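Local structure of Xaa-Pro dipeptidase (Pyrococcus horikoshii, 1WY2) at residues M1-I12 with L46-L54; I184-P194 with Y320-R328. The protein probably splits dipeptides that carry a C-terminal proline behind a nonpolar residue, as a homodimeric cobalt-dependent metallopeptidase of the M24B family. All blocks are in the same frame, centred on the assembly; numbering follows the deposited sequence.

Interaction 1: residues M1-I12 with L46-L54; sequences MDIMNEKVKKII and LITGESATL
Asp2 turns its carboxylate onto the chain at Ser51 and Ala52. OD2 accepts from Ala52 N at 3.2 Å through its anti lone pair, the one away from OD1. The CG of Asp2 stands beside the backbone N (chi1 -70°), which directs the carboxylate at this amide. The backbone of Asp2 bonds as well: its N donates to Glu50 O at 3.0 Å, nearly straight. Two waters bridge OD2 and Ala52 O, one of them only weakly at the carbonyl. With an alanine in place of Asp2, Ala52 N would probably be left without this acceptor, and the two waters without one of their partners. Met4 bends at chi3 so that SD lies 3.5 Å from Ser51 C and CE lies against Glu50 C. The turn joins strands 44-48 and 51-57, an antiparallel hairpin in the mixed sheet of the creatinase/prolidase N-terminal domain. Helix 6-17 packs against this hairpin, its first turns crossing strand 46-48 at -62°. Val8 CG1 touches both Ala52 CB, at 3.8 Å, and Ile47 CG2. Ile11 meets Ile47 at about a right angle, with the two CD1 methyls 3.7 Å apart. Ile12 lays CG1 against Ile47 CG2, and its CD1 touches Thr48 O.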
loop_
_atom_site.group_PDB
_atom_site.type_symbol
_atom_site.label_atom_id
_atom_site.label_comp_id
_atom_site.label_asym_id
_atom_site.label_seq_id
_atom_site.Cartn_x
_atom_site.Cartn_y
_atom_site.Cartn_z
ATOM N N MET A 1 -30.859 -14.912 -16.795
ATOM C CA MET A 1 -29.377 -14.875 -16.627
ATOM C C MET A 1 -28.823 -13.508 -17.017
ATOM O O MET A 1 -29.506 -12.718 -17.668
ATOM C CB MET A 1 -28.726 -15.957 -17.491
ATOM C CG MET A 1 -29.090 -15.877 -18.963
ATOM S SD MET A 1 -28.080 -16.966 -19.983
ATOM C CE MET A 1 -26.760 -15.840 -20.445
ATOM N N ASP A 2 -27.589 -13.233 -16.601
ATOM C CA ASP A 2 -26.923 -11.968 -16.916
ATOM C C ASP A 2 -26.055 -12.132 -18.153
ATOM O O ASP A 2 -25.563 -13.227 -18.437
ATOM C CB ASP A 2 -25.950 -11.539 -15.807
ATOM C CG ASP A 2 -26.629 -11.110 -14.529
ATOM O OD1 ASP A 2 -27.838 -10.799 -14.542
ATOM O OD2 ASP A 2 -25.915 -11.065 -13.501
ATOM N N ILE A 3 -25.863 -11.036 -18.881
ATOM C CA ILE A 3 -24.964 -11.032 -20.023
ATOM C C ILE A 3 -23.671 -10.629 -19.317
ATOM O O ILE A 3 -23.557 -9.511 -18.812
ATOM C CB ILE A 3 -25.355 -9.961 -21.063
ATOM C CG1 ILE A 3 -26.637 -10.390 -21.787
ATOM C CG2 ILE A 3 -24.220 -9.758 -22.058
ATOM C CD1 ILE A 3 -26.531 -11.751 -22.476
ATOM N N MET A 4 -22.715 -11.548 -19.257
ATOM C CA MET A 4 -21.459 -11.305 -18.551
ATOM C C MET A 4 -20.246 -11.218 -19.472
ATOM O O MET A 4 -20.216 -11.847 -20.530
ATOM C CB MET A 4 -21.277 -12.408 -17.505
ATOM C CG MET A 4 -22.465 -12.501 -16.546
ATOM S SD MET A 4 -22.470 -13.955 -15.481
ATOM C CE MET A 4 -23.081 -15.203 -16.634
ATOM N N ASN A 5 -19.243 -10.439 -19.071
ATOM C CA ASN A 5 -18.053 -10.273 -19.899
ATOM C C ASN A 5 -17.204 -11.542 -19.959
ATOM O O ASN A 5 -17.432 -12.493 -19.205
ATOM C CB ASN A 5 -17.223 -9.060 -19.434
ATOM C CG ASN A 5 -16.650 -9.224 -18.036
ATOM O OD1 ASN A 5 -15.938 -10.183 -17.759
ATOM N ND2 ASN A 5 -16.943 -8.270 -17.154
ATOM N N GLU A 6 -16.233 -11.568 -20.866
ATOM C CA GLU A 6 -15.418 -12.764 -21.023
ATOM C C GLU A 6 -14.548 -13.143 -19.832
ATOM O O GLU A 6 -14.229 -14.317 -19.661
ATOM C CB GLU A 6 -14.563 -12.677 -22.293
ATOM C CG GLU A 6 -13.589 -11.531 -22.361
ATOM C CD GLU A 6 -12.767 -11.583 -23.636
ATOM O OE1 GLU A 6 -13.375 -11.602 -24.729
ATOM O OE2 GLU A 6 -11.522 -11.611 -23.547
ATOM N N LYS A 7 -14.169 -12.169 -19.008
ATOM C CA LYS A 7 -13.348 -12.475 -17.840
ATOM C C LYS A 7 -14.199 -13.234 -16.828
ATOM O O LYS A 7 -13.748 -14.209 -16.226
ATOM C CB LYS A 7 -12.795 -11.188 -17.228
ATOM C CG LYS A 7 -11.810 -10.484 -18.144
ATOM C CD LYS A 7 -11.466 -9.092 -17.650
ATOM C CE LYS A 7 -10.462 -8.425 -18.582
ATOM N NZ LYS A 7 -10.144 -7.038 -18.144
ATOM N N VAL A 8 -15.437 -12.784 -16.655
ATOM C CA VAL A 8 -16.369 -13.443 -15.743
ATOM C C VAL A 8 -16.634 -14.861 -16.253
ATOM O O VAL A 8 -16.676 -15.819 -15.480
ATOM C CB VAL A 8 -17.711 -12.665 -15.662
ATOM C CG1 VAL A 8 -18.753 -13.484 -14.911
ATOM C CG2 VAL A 8 -17.491 -11.328 -14.965
ATOM N N LYS A 9 -16.801 -15.002 -17.565
ATOM C CA LYS A 9 -17.062 -16.317 -18.134
ATOM C C LYS A 9 -15.891 -17.275 -17.976
ATOM O O LYS A 9 -16.086 -18.477 -17.807
ATOM C CB LYS A 9 -17.467 -16.182 -19.601
ATOM C CG LYS A 9 -18.903 -15.711 -19.748
ATOM C CD LYS A 9 -19.218 -15.236 -21.152
ATOM C CE LYS A 9 -20.685 -14.843 -21.250
ATOM N NZ LYS A 9 -20.946 -13.959 -22.411
ATOM N N LYS A 10 -14.671 -16.750 -18.020
ATOM C CA LYS A 10 -13.503 -17.602 -17.840
ATOM C C LYS A 10 -13.485 -18.125 -16.414
ATOM O O LYS A 10 -13.077 -19.260 -16.161
ATOM C CB LYS A 10 -12.220 -16.830 -18.140
ATOM C CG LYS A 10 -11.990 -16.638 -19.632
ATOM C CD LYS A 10 -10.648 -16.005 -19.923
ATOM C CE LYS A 10 -10.412 -15.907 -21.425
ATOM N NZ LYS A 10 -9.064 -15.349 -21.730
ATOM N N ILE A 11 -13.938 -17.300 -15.478
ATOM C CA ILE A 11 -13.990 -17.717 -14.086
ATOM C C ILE A 11 -15.095 -18.760 -13.922
ATOM O O ILE A 11 -14.926 -19.741 -13.200
ATOM C CB ILE A 11 -14.239 -16.511 -13.159
ATOM C CG1 ILE A 11 -12.986 -15.626 -13.147
ATOM C CG2 ILE A 11 -14.568 -16.987 -11.742
ATOM C CD1 ILE A 11 -13.168 -14.280 -12.478
ATOM N N ILE A 12 -16.222 -18.557 -14.600
ATOM C CA ILE A 12 -17.320 -19.518 -14.511
ATOM C C ILE A 12 -16.871 -20.877 -15.053
ATOM O O ILE A 12 -17.252 -21.923 -14.518
ATOM C CB ILE A 12 -18.563 -19.024 -15.290
ATOM C CG1 ILE A 12 -19.193 -17.839 -14.547
ATOM C CG2 ILE A 12 -19.571 -20.161 -15.454
ATOM C CD1 ILE A 12 -20.296 -17.135 -15.309
ATOM N N LEU A 46 -19.320 -11.110 -6.651
ATOM C CA LEU A 46 -19.780 -12.476 -6.435
ATOM C C LEU A 46 -20.208 -13.026 -7.789
ATOM O O LEU A 46 -21.095 -12.473 -8.441
ATOM C CB LEU A 46 -20.964 -12.511 -5.462
ATOM C CG LEU A 46 -21.476 -13.911 -5.112
ATOM C CD1 LEU A 46 -20.366 -14.716 -4.450
ATOM C CD2 LEU A 46 -22.679 -13.801 -4.189
ATOM N N ILE A 47 -19.568 -14.112 -8.207
ATOM C CA ILE A 47 -19.870 -14.735 -9.489
ATOM C C ILE A 47 -20.515 -16.104 -9.306
ATOM O O ILE A 47 -19.996 -16.951 -8.573
ATOM C CB ILE A 47 -18.581 -14.909 -10.329
ATOM C CG1 ILE A 47 -17.972 -13.538 -10.638
ATOM C CG2 ILE A 47 -18.892 -15.651 -11.624
ATOM C CD1 ILE A 47 -16.568 -13.599 -11.216
ATOM N N THR A 48 -21.659 -16.305 -9.956
ATOM C CA THR A 48 -22.353 -17.588 -9.909
ATOM C C THR A 48 -22.430 -18.079 -11.351
ATOM O O THR A 48 -21.989 -17.386 -12.266
ATOM C CB THR A 48 -23.788 -17.473 -9.337
ATOM O OG1 THR A 48 -24.600 -16.689 -10.219
ATOM C CG2 THR A 48 -23.762 -16.833 -7.967
ATOM N N GLY A 49 -22.990 -19.264 -11.560
ATOM C CA GLY A 49 -23.066 -19.800 -12.908
ATOM C C GLY A 49 -23.824 -18.967 -13.926
ATOM O O GLY A 49 -23.579 -19.081 -15.128
ATOM N N GLU A 50 -24.734 -18.117 -13.461
ATOM C CA GLU A 50 -25.532 -17.307 -14.376
ATOM C C GLU A 50 -25.570 -15.821 -14.039
ATOM O O GLU A 50 -26.352 -15.074 -14.631
ATOM C CB GLU A 50 -26.966 -17.850 -14.416
ATOM C CG GLU A 50 -27.070 -19.288 -14.914
ATOM C CD GLU A 50 -28.494 -19.826 -14.852
ATOM O OE1 GLU A 50 -29.417 -19.047 -14.541
ATOM O OE2 GLU A 50 -28.688 -21.029 -15.120
ATOM N N SER A 51 -24.728 -15.381 -13.107
ATOM C CA SER A 51 -24.733 -13.974 -12.725
ATOM C C SER A 51 -23.411 -13.484 -12.145
ATOM O O SER A 51 -22.589 -14.268 -11.677
ATOM C CB SER A 51 -25.838 -13.715 -11.698
ATOM O OG SER A 51 -25.482 -14.235 -10.422
ATOM N N ALA A 52 -23.223 -12.170 -12.185
ATOM C CA ALA A 52 -22.032 -11.536 -11.629
ATOM C C ALA A 52 -22.509 -10.223 -11.024
ATOM O O ALA A 52 -23.109 -9.401 -11.716
ATOM C CB ALA A 52 -21.001 -11.279 -12.723
ATOM N N THR A 53 -22.250 -10.031 -9.735
ATOM C CA THR A 53 -22.685 -8.821 -9.044
ATOM C C THR A 53 -21.569 -8.184 -8.227
ATOM O O THR A 53 -20.789 -8.876 -7.579
ATOM C CB THR A 53 -23.850 -9.132 -8.078
ATOM O OG1 THR A 53 -24.896 -9.806 -8.788
ATOM C CG2 THR A 53 -24.404 -7.847 -7.475
ATOM N N LEU A 54 -21.504 -6.860 -8.259
ATOM C CA LEU A 54 -20.500 -6.130 -7.493
ATOM C C LEU A 54 -21.195 -5.497 -6.292
ATOM O O LEU A 54 -22.039 -4.618 -6.452
ATOM C CB LEU A 54 -19.855 -5.037 -8.351
ATOM C CG LEU A 54 -18.933 -4.062 -7.610
ATOM C CD1 LEU A 54 -17.751 -4.813 -7.007
ATOM C CD2 LEU A 54 -18.454 -2.986 -8.566
HETATM O O HOH W 1 -30.602 -16.606 -14.181
HETATM O O HOH W 2 -26.385 -9.671 -11.233
HETATM O O HOH W 3 -23.240 -9.567 -14.458
#

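Interaction 2: residues I184-P194 with Y320-R328; sequences IIASGYRSALP and YIPKIGGVR
Ser191 holds OG between its backbone N and carbonyl carbon (chi1 60°), and this places the hydroxyl between Gly188 and Gly326. OG donates to Gly188 O at 2.6 Å, in the carbonyl plane, and accepts from Gly326 N at 2.9 Å. At the other end of the contact, Arg328 sends CG anti to the backbone N (chi1 177°) and then bends at chi3, which brings its guanidinium to Pro194 O. The NH2 bond to that oxygen is weak, at 3.0 Å. NH1 donates to Tyr320 OH in the guanidinium plane.

Pro194 covers one face of the Tyr320 ring. CG of the proline stands 3.7 Å from the ring centroid, almost on the normal, in a CH-pi contact. Ser191 O meets the same ring at its edge. Ala192 CB presses on Ile321 O at 3.2 Å. There Ile324 and Gly325 both face Ile321, a classic beta bulge where strands 312-321 and 325-336 meet. A CB on Gly326 would clash with Ser191 O; its absence lets the 3-10 turn 189-192 sit directly on the strand.

The second subunit packs on this region, with its Met63 against Leu193. Tyr320 OH also bonds His283, and Arg328 NH2 forms a salt bridge with the metal ligand Asp212. Arg328 is therefore a second-shell residue of the dinuclear site. The bond to Tyr320 OH, with the weaker one to Pro194 O, is likely to limit how the guanidinium can turn against Asp212.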
loop_
_atom_site.group_PDB
_atom_site.type_symbol
_atom_site.label_atom_id
_atom_site.label_comp_id
_atom_site.label_asym_id
_atom_site.label_seq_id
_atom_site.Cartn_x
_atom_site.Cartn_y
_atom_site.Cartn_z
ATOM N N ILE A 184 13.544 4.524 -5.016
ATOM C CA ILE A 184 14.848 4.164 -4.494
ATOM C C ILE A 184 15.930 5.030 -5.123
ATOM O O ILE A 184 16.091 5.043 -6.337
ATOM C CB ILE A 184 15.163 2.678 -4.792
ATOM C CG1 ILE A 184 14.285 1.784 -3.915
ATOM C CG2 ILE A 184 16.648 2.386 -4.558
ATOM C CD1 ILE A 184 14.261 0.336 -4.346
ATOM N N ILE A 185 16.628 5.787 -4.281
ATOM C CA ILE A 185 17.752 6.615 -4.701
ATOM C C ILE A 185 18.771 6.209 -3.644
ATOM O O ILE A 185 18.781 6.760 -2.541
ATOM C CB ILE A 185 17.481 8.133 -4.577
ATOM C CG1 ILE A 185 16.275 8.543 -5.433
ATOM C CG2 ILE A 185 18.722 8.908 -5.022
ATOM C CD1 ILE A 185 16.465 8.341 -6.925
ATOM N N ALA A 186 19.599 5.222 -3.977
ATOM C CA ALA A 186 20.591 4.686 -3.047
ATOM C C ALA A 186 22.014 5.010 -3.484
ATOM O O ALA A 186 22.508 4.465 -4.475
ATOM C CB ALA A 186 20.405 3.175 -2.927
ATOM N N SER A 187 22.674 5.880 -2.724
ATOM C CA SER A 187 24.028 6.315 -3.057
ATOM C C SER A 187 25.111 5.790 -2.120
ATOM O O SER A 187 24.864 5.543 -0.941
ATOM C CB SER A 187 24.084 7.844 -3.076
ATOM O OG SER A 187 23.831 8.380 -1.784
ATOM N N GLY A 188 26.315 5.635 -2.662
ATOM C CA GLY A 188 27.430 5.151 -1.867
ATOM C C GLY A 188 27.152 3.792 -1.260
ATOM O O GLY A 188 26.661 2.889 -1.940
ATOM N N TYR A 189 27.451 3.640 0.027
ATOM C CA TYR A 189 27.226 2.364 0.691
ATOM C C TYR A 189 25.765 1.925 0.604
ATOM O O TYR A 189 25.469 0.738 0.702
ATOM C CB TYR A 189 27.658 2.429 2.163
ATOM C CG TYR A 189 26.763 3.273 3.042
ATOM C CD1 TYR A 189 26.893 4.660 3.079
ATOM C CD2 TYR A 189 25.767 2.684 3.817
ATOM C CE1 TYR A 189 26.050 5.439 3.870
ATOM C CE2 TYR A 189 24.918 3.451 4.608
ATOM C CZ TYR A 189 25.064 4.827 4.629
ATOM O OH TYR A 189 24.219 5.589 5.405
ATOM N N ARG A 190 24.851 2.874 0.413
ATOM C CA ARG A 190 23.434 2.526 0.327
ATOM C C ARG A 190 23.089 1.803 -0.968
ATOM O O ARG A 190 22.078 1.108 -1.037
ATOM C CB ARG A 190 22.544 3.768 0.473
ATOM C CG ARG A 190 22.684 4.476 1.816
ATOM C CD ARG A 190 21.489 5.380 2.122
ATOM N NE ARG A 190 20.299 4.614 2.497
ATOM C CZ ARG A 190 19.236 4.433 1.718
ATOM N NH1 ARG A 190 19.193 4.964 0.503
ATOM N NH2 ARG A 190 18.215 3.709 2.158
ATOM N N SER A 191 23.918 1.962 -1.996
ATOM C CA SER A 191 23.646 1.287 -3.262
ATOM C C SER A 191 23.767 -0.232 -3.105
ATOM O O SER A 191 23.360 -0.994 -3.990
ATOM C CB SER A 191 24.578 1.808 -4.369
ATOM O OG SER A 191 25.949 1.605 -4.073
ATOM N N ALA A 192 24.309 -0.662 -1.966
ATOM C CA ALA A 192 24.475 -2.085 -1.663
ATOM C C ALA A 192 23.196 -2.671 -1.071
ATOM O O ALA A 192 23.108 -3.873 -0.824
ATOM C CB ALA A 192 25.644 -2.288 -0.689
ATOM N N LEU A 193 22.210 -1.810 -0.833
ATOM C CA LEU A 193 20.921 -2.230 -0.288
ATOM C C LEU A 193 19.956 -2.299 -1.468
ATOM O O LEU A 193 19.550 -1.269 -1.995
ATOM C CB LEU A 193 20.420 -1.197 0.727
ATOM C CG LEU A 193 21.383 -0.862 1.868
ATOM C CD1 LEU A 193 20.827 0.289 2.694
ATOM C CD2 LEU A 193 21.600 -2.099 2.726
ATOM N N PRO A 194 19.573 -3.512 -1.896
ATOM C CA PRO A 194 18.653 -3.631 -3.031
ATOM C C PRO A 194 17.428 -2.725 -2.929
ATOM O O PRO A 194 17.048 -2.082 -3.906
ATOM C CB PRO A 194 18.294 -5.115 -3.026
ATOM C CG PRO A 194 19.563 -5.752 -2.509
ATOM C CD PRO A 194 19.914 -4.841 -1.355
ATOM N N TYR A 320 25.487 -6.643 -5.185
ATOM C CA TYR A 320 25.553 -5.780 -4.014
ATOM C C TYR A 320 26.652 -6.220 -3.066
ATOM O O TYR A 320 26.624 -7.333 -2.548
ATOM C CB TYR A 320 24.197 -5.793 -3.306
ATOM C CG TYR A 320 23.057 -5.681 -4.288
ATOM C CD1 TYR A 320 22.494 -6.823 -4.861
ATOM C CD2 TYR A 320 22.597 -4.435 -4.711
ATOM C CE1 TYR A 320 21.504 -6.725 -5.838
ATOM C CE2 TYR A 320 21.607 -4.328 -5.687
ATOM C CZ TYR A 320 21.068 -5.477 -6.243
ATOM O OH TYR A 320 20.095 -5.378 -7.212
ATOM N N ILE A 321 27.625 -5.335 -2.863
ATOM C CA ILE A 321 28.769 -5.598 -1.986
ATOM C C ILE A 321 28.532 -4.861 -0.666
ATOM O O ILE A 321 28.598 -3.635 -0.613
ATOM C CB ILE A 321 30.077 -5.080 -2.622
ATOM C CG1 ILE A 321 30.185 -5.567 -4.071
ATOM C CG2 ILE A 321 31.278 -5.561 -1.813
ATOM C CD1 ILE A 321 30.141 -7.082 -4.231
ATOM N N PRO A 322 28.254 -5.607 0.413
ATOM C CA PRO A 322 27.878 -5.078 1.718
ATOM C C PRO A 322 28.779 -3.916 2.159
ATOM O O PRO A 322 29.999 -4.011 2.195
ATOM C CB PRO A 322 27.976 -6.218 2.725
ATOM C CG PRO A 322 27.870 -7.527 1.953
ATOM C CD PRO A 322 28.171 -7.062 0.449
ATOM N N LYS A 323 28.130 -2.773 2.461
ATOM C CA LYS A 323 28.851 -1.658 3.073
ATOM C C LYS A 323 29.775 -0.926 2.097
ATOM O O LYS A 323 30.518 -0.026 2.462
ATOM C CB LYS A 323 29.661 -2.200 4.251
ATOM C CG LYS A 323 28.880 -2.138 5.565
ATOM C CD LYS A 323 29.795 -2.030 6.787
ATOM C CE LYS A 323 29.698 -0.662 7.475
ATOM N NZ LYS A 323 29.183 -0.822 8.835
ATOM N N ILE A 324 29.747 -1.360 0.823
ATOM C CA ILE A 324 30.623 -0.729 -0.160
ATOM C C ILE A 324 29.836 -0.092 -1.308
ATOM O O ILE A 324 29.946 1.093 -1.591
ATOM C CB ILE A 324 31.573 -1.795 -0.707
ATOM C CG1 ILE A 324 32.520 -2.277 0.394
ATOM C CG2 ILE A 324 32.431 -1.197 -1.836
ATOM C CD1 ILE A 324 33.354 -3.483 -0.043
ATOM N N GLY A 325 29.000 -0.888 -1.966
ATOM C CA GLY A 325 28.211 -0.354 -3.062
ATOM C C GLY A 325 27.557 -1.446 -3.879
ATOM O O GLY A 325 27.828 -2.633 -3.684
ATOM N N GLY A 326 26.699 -1.048 -4.808
ATOM C CA GLY A 326 26.019 -2.028 -5.631
ATOM C C GLY A 326 25.581 -1.457 -6.961
ATOM O O GLY A 326 25.589 -0.244 -7.164
ATOM N N VAL A 327 25.204 -2.345 -7.873
ATOM C CA VAL A 327 24.755 -1.942 -9.200
ATOM C C VAL A 327 23.559 -2.777 -9.633
ATOM O O VAL A 327 23.562 -3.992 -9.474
ATOM C CB VAL A 327 25.864 -2.150 -10.262
ATOM C CG1 VAL A 327 25.318 -1.834 -11.654
ATOM C CG2 VAL A 327 27.065 -1.263 -9.953
ATOM N N ARG A 328 22.533 -2.114 -10.160
ATOM C CA ARG A 328 21.362 -2.802 -10.685
ATOM C C ARG A 328 20.902 -2.079 -11.945
ATOM O O ARG A 328 20.890 -0.849 -12.002
ATOM C CB ARG A 328 20.198 -2.847 -9.677
ATOM C CG ARG A 328 18.936 -3.510 -10.275
ATOM C CD ARG A 328 17.878 -3.910 -9.231
ATOM N NE ARG A 328 17.265 -2.781 -8.533
ATOM C CZ ARG A 328 17.642 -2.338 -7.336
ATOM N NH1 ARG A 328 18.641 -2.921 -6.689
ATOM N NH2 ARG A 328 16.996 -1.326 -6.766
HETATM O O HOH W 4 25.512 -1.021 2.770
HETATM O O HOH W 5 20.463 -1.077 -4.663
#

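Overall arrangement
Interaction 1 and interaction 2 come in series along the chain, on opposite sides of its centre. Their centres are 48 Å apart, their nearest atoms about 29 Å, and they share no helix, strand or sheet. Interaction 1 belongs to the N-terminal domain, where helix 6-17 covers a hairpin of the six-stranded mixed sheet, away from the metal site. Interaction 2 belongs to the M24 domain. It joins two antiparallel sheets, one holding strands 184-187 and 208-217, the other strands 312-321 and 325-336. Those sheets carry metal ligands Asp212, Asp223, Glu316 and Glu330. The first contact is thus domain packing, while the second borders the dinuclear metal site, occupied here by zinc.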